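Local coordinates for protein beta-galactosidase (Trichoderma reesei, PDB 3OG2) that probably hydrolyses terminal non-reducing beta-D-galactose residues from beta-D-galactosides, as a glycoside hydrolase of family 35, at residues Y375-P380 against K402-F407; V652-L657 against L973-K978; A710-F715 against V781-G786. One frame throughout, in Å; residues are numbered along the deposited sequence.

Interaction 1: residues Y375-P380 against K402-F407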
loop_
_atom_site.group_PDB
_atom_site.type_symbol
_atom_site.label_atom_id
_atom_site.label_comp_id
_atom_site.label_asym_id
_atom_site.label_seq_id
_atom_site.Cartn_x
_atom_site.Cartn_y
_atom_site.Cartn_z
ATOM N N TYR A 375 -25.092 -10.554 -9.260
ATOM C CA TYR A 375 -24.159 -11.250 -8.354
ATOM C C TYR A 375 -24.514 -11.038 -6.888
ATOM O O TYR A 375 -24.341 -11.910 -6.026
ATOM C CB TYR A 375 -22.741 -10.757 -8.665
ATOM C CG TYR A 375 -21.710 -11.085 -7.588
ATOM C CD1 TYR A 375 -21.114 -12.333 -7.503
ATOM C CD2 TYR A 375 -21.335 -10.105 -6.657
ATOM C CE1 TYR A 375 -20.182 -12.633 -6.532
ATOM C CE2 TYR A 375 -20.393 -10.376 -5.681
ATOM C CZ TYR A 375 -19.822 -11.652 -5.616
ATOM O OH TYR A 375 -18.885 -11.977 -4.685
ATOM N N ILE A 376 -25.034 -9.871 -6.545
ATOM C CA ILE A 376 -25.286 -9.533 -5.160
ATOM C C ILE A 376 -26.370 -10.390 -4.581
ATOM O O ILE A 376 -26.298 -10.762 -3.398
ATOM C CB ILE A 376 -25.668 -8.061 -5.028
ATOM C CG1 ILE A 376 -24.502 -7.170 -5.440
ATOM C CG2 ILE A 376 -26.103 -7.814 -3.581
ATOM C CD1 ILE A 376 -24.846 -5.706 -5.581
ATOM N N THR A 377 -27.403 -10.692 -5.408
ATOM C CA THR A 377 -28.520 -11.375 -4.708
ATOM C C THR A 377 -28.547 -12.852 -5.056
ATOM O O THR A 377 -29.441 -13.525 -4.531
ATOM C CB THR A 377 -29.824 -10.659 -5.033
ATOM O OG1 THR A 377 -29.841 -10.581 -6.471
ATOM C CG2 THR A 377 -29.890 -9.249 -4.435
ATOM N N ALA A 378 -27.600 -13.334 -5.838
ATOM C CA ALA A 378 -27.445 -14.787 -6.067
ATOM C C ALA A 378 -26.995 -15.396 -4.757
ATOM O O ALA A 378 -26.269 -14.772 -3.968
ATOM C CB ALA A 378 -26.463 -15.051 -7.192
ATOM N N THR A 379 -27.379 -16.624 -4.458
ATOM C CA THR A 379 -26.954 -17.290 -3.235
ATOM C C THR A 379 -25.781 -18.217 -3.440
ATOM O O THR A 379 -25.900 -19.183 -4.219
ATOM C CB THR A 379 -28.128 -18.163 -2.727
ATOM O OG1 THR A 379 -29.287 -17.333 -2.519
ATOM C CG2 THR A 379 -27.738 -18.796 -1.399
ATOM N N PRO A 380 -24.647 -17.955 -2.799
ATOM C CA PRO A 380 -23.503 -18.870 -2.963
ATOM C C PRO A 380 -23.847 -20.169 -2.278
ATOM O O PRO A 380 -24.391 -20.194 -1.164
ATOM C CB PRO A 380 -22.394 -18.160 -2.190
ATOM C CG PRO A 380 -22.849 -16.751 -1.998
ATOM C CD PRO A 380 -24.344 -16.840 -1.903
ATOM N N LYS A 402 -33.417 -17.547 -8.506
ATOM C CA LYS A 402 -34.584 -18.034 -9.239
ATOM C C LYS A 402 -34.614 -17.500 -10.665
ATOM O O LYS A 402 -34.858 -18.282 -11.595
ATOM C CB LYS A 402 -35.917 -17.652 -8.587
ATOM C CG LYS A 402 -37.120 -17.872 -9.517
ATOM C CD LYS A 402 -38.365 -18.357 -8.807
ATOM C CE LYS A 402 -39.670 -17.773 -9.313
ATOM N NZ LYS A 402 -40.683 -17.559 -8.239
ATOM N N GLU A 403 -34.432 -16.189 -10.828
ATOM C CA GLU A 403 -34.562 -15.604 -12.152
ATOM C C GLU A 403 -33.502 -14.552 -12.458
ATOM O O GLU A 403 -33.375 -14.234 -13.646
ATOM C CB GLU A 403 -35.922 -14.908 -12.352
ATOM C CG GLU A 403 -37.069 -15.863 -12.130
ATOM C CD GLU A 403 -38.468 -15.313 -12.000
ATOM O OE1 GLU A 403 -38.697 -14.087 -12.091
ATOM O OE2 GLU A 403 -39.405 -16.132 -11.808
ATOM N N SER A 404 -32.779 -13.996 -11.496
ATOM C CA SER A 404 -31.921 -12.842 -11.759
ATOM C C SER A 404 -30.548 -13.193 -12.291
ATOM O O SER A 404 -29.762 -12.278 -12.589
ATOM C CB SER A 404 -31.807 -12.035 -10.437
ATOM O OG SER A 404 -31.432 -12.860 -9.348
ATOM N N GLY A 405 -30.254 -14.480 -12.449
ATOM C CA GLY A 405 -29.038 -14.896 -13.074
ATOM C C GLY A 405 -28.139 -15.701 -12.152
ATOM O O GLY A 405 -28.050 -15.390 -10.977
ATOM N N ASP A 406 -27.506 -16.756 -12.683
ATOM C CA ASP A 406 -26.546 -17.531 -11.907
ATOM C C ASP A 406 -25.105 -17.285 -12.342
ATOM O O ASP A 406 -24.833 -16.843 -13.463
ATOM C CB ASP A 406 -26.795 -19.018 -12.119
ATOM C CG ASP A 406 -28.178 -19.457 -11.728
ATOM O OD1 ASP A 406 -28.874 -18.821 -10.904
ATOM O OD2 ASP A 406 -28.570 -20.544 -12.300
ATOM N N PHE A 407 -24.204 -17.633 -11.433
ATOM C CA PHE A 407 -22.773 -17.471 -11.662
ATOM C C PHE A 407 -22.082 -18.750 -11.263
ATOM O O PHE A 407 -22.524 -19.403 -10.266
ATOM C CB PHE A 407 -22.214 -16.298 -10.812
ATOM C CG PHE A 407 -22.830 -14.970 -11.155
ATOM C CD1 PHE A 407 -24.092 -14.620 -10.698
ATOM C CD2 PHE A 407 -22.138 -14.066 -11.997
ATOM C CE1 PHE A 407 -24.732 -13.423 -11.027
ATOM C CE2 PHE A 407 -22.750 -12.846 -12.300
ATOM C CZ PHE A 407 -24.023 -12.534 -11.860
#
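F407 sends its ring across to the backbone and first side-chain carbon of Y375. CB points toward 375-380, and with CG opposite the carbonyl carbon and beside the backbone N (chi1 -62°) the ring is carried to Y375. CD1 comes in obliquely to A378 CB, at 4.3 Å. One atom further, CE1 lies 3.4 Å from Y375 N. CZ, at the tip, reaches the same nitrogen and also Y375 CB, 3.9 Å away, and CE2 brushes that carbon too. Y375 CB therefore stands over one face of the ring, shifted toward its rim and 4.2 Å from the F407 ring centroid: a CH-pi contact. The tyrosine ring itself leads away, and its OH hydrogen-bonds to V316 O. No hydrogen bond joins the two segments; A378 CB also packs near G405 O. L399 of strand 394-400 touches Y375 and A378, while I452, V454 and Y457 of strand 450-459 pack on F407. The contact thus sets the short helix 374-377 and the turn into edge strand 379-380 against strand 406-412, with strand 394-400 lying between those two strands in the antiparallel sheet of beta-galactosidase domain 2.

Interaction 2: residues V652-L657 against L973-K978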
loop_
_atom_site.group_PDB
_atom_site.type_symbol
_atom_site.label_atom_id
_atom_site.label_comp_id
_atom_site.label_asym_id
_atom_site.label_seq_id
_atom_site.Cartn_x
_atom_site.Cartn_y
_atom_site.Cartn_z
ATOM N N VAL A 652 15.427 10.529 -21.895
ATOM C CA VAL A 652 15.630 11.427 -20.770
ATOM C C VAL A 652 17.056 11.271 -20.247
ATOM O O VAL A 652 17.545 10.180 -20.025
ATOM C CB VAL A 652 14.567 11.114 -19.725
ATOM C CG1 VAL A 652 15.043 11.355 -18.306
ATOM C CG2 VAL A 652 13.332 11.975 -20.077
ATOM N N GLN A 653 17.650 12.425 -20.075
ATOM C CA GLN A 653 18.956 12.498 -19.447
ATOM C C GLN A 653 18.795 13.164 -18.079
ATOM O O GLN A 653 18.156 14.198 -17.847
ATOM C CB GLN A 653 20.016 13.217 -20.284
ATOM C CG GLN A 653 21.269 12.400 -20.540
ATOM C CD GLN A 653 21.910 11.636 -19.408
ATOM O OE1 GLN A 653 23.091 11.879 -19.072
ATOM N NE2 GLN A 653 21.226 10.672 -18.781
ATOM N N VAL A 654 19.400 12.512 -17.110
ATOM C CA VAL A 654 19.404 13.169 -15.792
ATOM C C VAL A 654 20.859 13.328 -15.359
ATOM O O VAL A 654 21.774 12.675 -15.877
ATOM C CB VAL A 654 18.584 12.395 -14.745
ATOM C CG1 VAL A 654 17.087 12.447 -15.037
ATOM C CG2 VAL A 654 19.171 10.998 -14.654
ATOM N N PRO A 655 21.091 14.231 -14.431
ATOM C CA PRO A 655 22.476 14.479 -14.022
ATOM C C PRO A 655 23.087 13.217 -13.405
ATOM O O PRO A 655 22.384 12.416 -12.788
ATOM C CB PRO A 655 22.355 15.559 -12.950
ATOM C CG PRO A 655 21.003 16.127 -13.090
ATOM C CD PRO A 655 20.126 15.080 -13.690
ATOM N N GLU A 656 24.392 13.088 -13.611
ATOM C CA GLU A 656 25.256 12.135 -12.938
ATOM C C GLU A 656 25.531 12.530 -11.487
ATOM O O GLU A 656 26.146 13.565 -11.226
ATOM C CB GLU A 656 26.600 12.035 -13.687
ATOM C CG GLU A 656 26.437 11.540 -15.107
ATOM C CD GLU A 656 27.769 11.451 -15.837
ATOM O OE1 GLU A 656 27.968 12.201 -16.830
ATOM O OE2 GLU A 656 28.565 10.603 -15.361
ATOM N N LEU A 657 25.099 11.733 -10.517
ATOM C CA LEU A 657 25.321 12.096 -9.115
ATOM C C LEU A 657 26.806 12.153 -8.762
ATOM O O LEU A 657 27.237 12.890 -7.882
ATOM C CB LEU A 657 24.602 11.089 -8.197
ATOM C CG LEU A 657 23.079 11.025 -8.394
ATOM C CD1 LEU A 657 22.495 10.104 -7.322
ATOM C CD2 LEU A 657 22.445 12.385 -8.299
ATOM N N LEU A 973 26.628 5.391 -6.899
ATOM C CA LEU A 973 25.359 6.010 -6.521
ATOM C C LEU A 973 24.858 6.739 -7.765
ATOM O O LEU A 973 25.597 7.555 -8.327
ATOM C CB LEU A 973 25.574 6.965 -5.358
ATOM C CG LEU A 973 24.312 7.685 -4.868
ATOM C CD1 LEU A 973 23.338 6.669 -4.294
ATOM C CD2 LEU A 973 24.723 8.746 -3.856
ATOM N N ALA A 974 23.662 6.400 -8.256
ATOM C CA ALA A 974 23.212 6.940 -9.501
ATOM C C ALA A 974 21.734 7.269 -9.404
ATOM O O ALA A 974 20.997 6.649 -8.651
ATOM C CB ALA A 974 23.473 5.923 -10.612
ATOM N N LEU A 975 21.307 8.244 -10.164
ATOM C CA LEU A 975 19.905 8.551 -10.352
ATOM C C LEU A 975 19.410 7.724 -11.504
ATOM O O LEU A 975 20.039 7.792 -12.567
ATOM C CB LEU A 975 19.880 10.066 -10.527
ATOM C CG LEU A 975 18.568 10.773 -10.568
ATOM C CD1 LEU A 975 17.904 10.625 -9.193
ATOM C CD2 LEU A 975 18.761 12.224 -10.972
ATOM N N LYS A 976 18.352 6.995 -11.344
ATOM C CA LYS A 976 17.747 6.188 -12.407
ATOM C C LYS A 976 16.358 6.712 -12.742
ATOM O O LYS A 976 15.578 7.118 -11.865
ATOM C CB LYS A 976 17.676 4.691 -12.010
ATOM C CG LYS A 976 19.117 4.227 -11.793
ATOM C CD LYS A 976 19.942 4.250 -13.074
ATOM C CE LYS A 976 21.201 3.421 -12.927
ATOM N NZ LYS A 976 21.780 2.980 -14.223
ATOM N N SER A 977 16.027 6.676 -14.031
ATOM C CA SER A 977 14.695 7.066 -14.477
ATOM C C SER A 977 14.006 5.842 -15.118
ATOM O O SER A 977 14.663 4.990 -15.713
ATOM C CB SER A 977 14.709 8.225 -15.455
ATOM O OG SER A 977 15.464 7.834 -16.619
ATOM N N LYS A 978 12.684 5.798 -14.985
ATOM C CA LYS A 978 11.900 4.807 -15.733
ATOM C C LYS A 978 11.477 5.474 -17.027
ATOM O O LYS A 978 11.618 6.690 -17.204
ATOM C CB LYS A 978 10.740 4.342 -14.892
ATOM C CG LYS A 978 11.139 3.797 -13.526
ATOM C CD LYS A 978 11.970 2.536 -13.598
ATOM C CE LYS A 978 12.590 2.232 -12.222
ATOM N NZ LYS A 978 13.331 0.941 -12.273
HETATM O O HOH W 1 23.264 9.652 -11.740
#
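V652 meets S977 at one end of an extended loop that runs along a strand of a beta-sandwich. The loop, 652-657, is nearly antiparallel to strand 973-977, their directions 165° apart, yet the backbones do not pair; side chains and a bridging water make the contact. V652 opens the contact by laying CG1 3.9 Å from S977 OG. V654 comes next and meets L975 at about a right angle, its CB 3.8 Å from L975 CD2 and its CG2 against the same methyl. That methyl is in place because L975 CG lies opposite its own backbone N (chi1 -172°), which carries the branch out to the loop. P655 adds its ring carbon CD, 4.2 Å from L975 CD2, and also packs on L891 and L893 of strand 883-894, which belongs to a different sheet from 973-977. L657 closes the walk as a wedge. Its CG is 4.0 Å from L975 CB, again with the two side chains nearly perpendicular, and its CD1 rests against L973 CG and over the peptide that joins A974 to L975, 3.6 Å from L975 N. F906 and L891 also touch this leucine, so it contacts strands of both sheets. The L975 amide reaches the loop through a water, which accepts from L975 N at 2.9 Å and from L657 N at 3.0 Å and donates to P655 O at 3.1 Å.

Interaction 3: residues A710-F715 against V781-G786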
loop_
_atom_site.group_PDB
_atom_site.type_symbol
_atom_site.label_atom_id
_atom_site.label_comp_id
_atom_site.label_asym_id
_atom_site.label_seq_id
_atom_site.Cartn_x
_atom_site.Cartn_y
_atom_site.Cartn_z
ATOM N N ALA A 710 12.559 8.046 17.575
ATOM C CA ALA A 710 12.795 7.941 16.141
ATOM C C ALA A 710 14.311 7.897 15.836
ATOM O O ALA A 710 15.095 8.733 16.298
ATOM C CB ALA A 710 12.236 9.160 15.411
ATOM N N GLY A 711 14.694 6.986 14.950
ATOM C CA GLY A 711 16.041 7.005 14.394
ATOM C C GLY A 711 17.132 6.715 15.391
ATOM O O GLY A 711 16.963 6.082 16.456
ATOM N N THR A 712 18.348 7.179 15.016
ATOM C CA THR A 712 19.520 6.748 15.734
ATOM C C THR A 712 19.635 7.469 17.085
ATOM O O THR A 712 19.389 8.668 17.203
ATOM C CB THR A 712 20.768 7.105 14.871
ATOM O OG1 THR A 712 20.570 6.652 13.542
ATOM C CG2 THR A 712 22.057 6.501 15.434
ATOM N N LEU A 713 20.045 6.725 18.112
ATOM C CA LEU A 713 20.308 7.258 19.439
ATOM C C LEU A 713 21.803 7.267 19.736
ATOM O O LEU A 713 22.552 6.415 19.222
ATOM C CB LEU A 713 19.634 6.343 20.480
ATOM C CG LEU A 713 18.125 6.160 20.345
ATOM C CD1 LEU A 713 17.646 5.206 21.446
ATOM C CD2 LEU A 713 17.411 7.512 20.401
ATOM N N LEU A 714 22.229 8.201 20.580
ATOM C CA LEU A 714 23.595 8.231 21.063
ATOM C C LEU A 714 23.600 8.310 22.584
ATOM O O LEU A 714 22.765 8.992 23.163
ATOM C CB LEU A 714 24.439 9.364 20.504
ATOM C CG LEU A 714 24.811 9.260 19.024
ATOM C CD1 LEU A 714 23.709 9.797 18.147
ATOM C CD2 LEU A 714 26.130 10.012 18.762
ATOM N N PHE A 715 24.566 7.636 23.174
ATOM C CA PHE A 715 24.757 7.651 24.615
ATOM C C PHE A 715 26.196 8.012 24.919
ATOM O O PHE A 715 27.100 7.575 24.197
ATOM C CB PHE A 715 24.498 6.277 25.243
ATOM C CG PHE A 715 23.078 5.807 24.982
ATOM C CD1 PHE A 715 22.721 5.185 23.771
ATOM C CD2 PHE A 715 22.109 6.021 25.934
ATOM C CE1 PHE A 715 21.387 4.860 23.550
ATOM C CE2 PHE A 715 20.769 5.669 25.780
ATOM C CZ PHE A 715 20.448 5.097 24.567
ATOM N N VAL A 781 26.678 4.530 19.782
ATOM C CA VAL A 781 25.678 4.880 18.797
ATOM C C VAL A 781 24.808 3.641 18.621
ATOM O O VAL A 781 25.349 2.547 18.417
ATOM C CB VAL A 781 26.348 5.259 17.460
ATOM C CG1 VAL A 781 25.264 5.683 16.438
ATOM C CG2 VAL A 781 27.364 6.379 17.672
ATOM N N VAL A 782 23.496 3.790 18.719
ATOM C CA VAL A 782 22.585 2.662 18.615
ATOM C C VAL A 782 21.519 3.043 17.577
ATOM O O VAL A 782 20.739 3.958 17.834
ATOM C CB VAL A 782 21.886 2.316 19.956
ATOM C CG1 VAL A 782 20.979 1.102 19.758
ATOM C CG2 VAL A 782 22.938 2.070 21.045
ATOM N N ASP A 783 21.543 2.395 16.423
ATOM C CA ASP A 783 20.480 2.721 15.476
ATOM C C ASP A 783 19.155 2.129 15.941
ATOM O O ASP A 783 19.148 1.127 16.654
ATOM C CB ASP A 783 20.707 2.089 14.099
ATOM C CG ASP A 783 19.914 2.871 13.047
ATOM O OD1 ASP A 783 19.616 4.087 13.239
ATOM O OD2 ASP A 783 19.529 2.249 12.014
ATOM N N SER A 784 18.041 2.682 15.512
ATOM C CA SER A 784 16.740 2.067 15.690
ATOM C C SER A 784 16.084 1.919 14.332
ATOM O O SER A 784 16.057 2.906 13.566
ATOM C CB SER A 784 15.810 2.919 16.571
ATOM O OG SER A 784 14.509 2.278 16.580
ATOM N N THR A 785 15.561 0.730 14.056
ATOM C CA THR A 785 14.832 0.561 12.777
ATOM C C THR A 785 13.340 0.736 13.008
ATOM O O THR A 785 12.530 0.395 12.142
ATOM C CB THR A 785 15.166 -0.808 12.163
ATOM O OG1 THR A 785 14.973 -1.770 13.219
ATOM C CG2 THR A 785 16.617 -0.814 11.680
ATOM N N GLY A 786 12.953 1.298 14.136
ATOM C CA GLY A 786 11.536 1.632 14.429
ATOM C C GLY A 786 11.103 0.959 15.709
ATOM O O GLY A 786 11.870 0.163 16.295
HETATM O O HOH W 2 13.253 4.676 13.946
#
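V782 CG2 comes obliquely to the F715 ring, 4.1 Å from F715 CE1, while T712 OG1 meets the other flat group, the D783 carboxylate, on the anti side of OD1. W821 and L823 of strand 820-824 also pack on the F715 side chain. The T712 hydroxyl donates to D783 OD1 from T712 OG1 at 2.8 Å, 30° out of the carboxylate plane. The other oxygen, OD2, forms salt bridges with R918 and K930, so the carboxylate is gripped at both ends. T712 has its hydroxyl opposite the carbonyl carbon (chi1 -49°), which leaves CG2 to press on V781 CG1 at 3.5 Å, a tight pair. Replacing T712 by an alanine would probably leave D783 OD1 without this donor and open a gap beside V781 CG1. Between these side chains the backbones pair: L713 N donates to V782 O at 2.9 Å, and V782 N returns the bond to L713 O at 2.8 Å. L714 and V781 follow as a non-hydrogen-bonded pair, pointing the same way, with L714 CD2 4.0 Å from V781 CG2. Beyond the strand ends a water accepts from G711 N and donates weakly to S784 O, and S784 OG takes G786 N at 3.1 Å in an ST turn. S784 N is buried without a partner. The whole is the end of an antiparallel pairing between neighbouring inner strands, 713-720 and 775-782, of a five-stranded antiparallel sheet in one of the protein's two galactose-binding-like beta-sandwich domains.

From the N terminus, interaction 1 comes first: 375-380 and 402-407 close a short loop of 21 residues that carries strand 394-400, and it is finished long before the others begin. Interaction 2 opens at 652-657 and closes at 973-978, with 315 residues between. Nested inside it, interaction 3, with 65 residues between its segments, pairs strands 713-720 and 775-782; no loops cross. Interaction 1 joins short helix 374-377, which packs on barrel strand 38-47, to the antiparallel sheet that holds strand 406-412; interaction 2 ties the loop between strands 641-643 and 663-666 to strand 973-977; interaction 3 stitches one sheet. The centres of interactions 2 and 3 are 31 Å apart, and neither touches interaction 1, across the chain's centre.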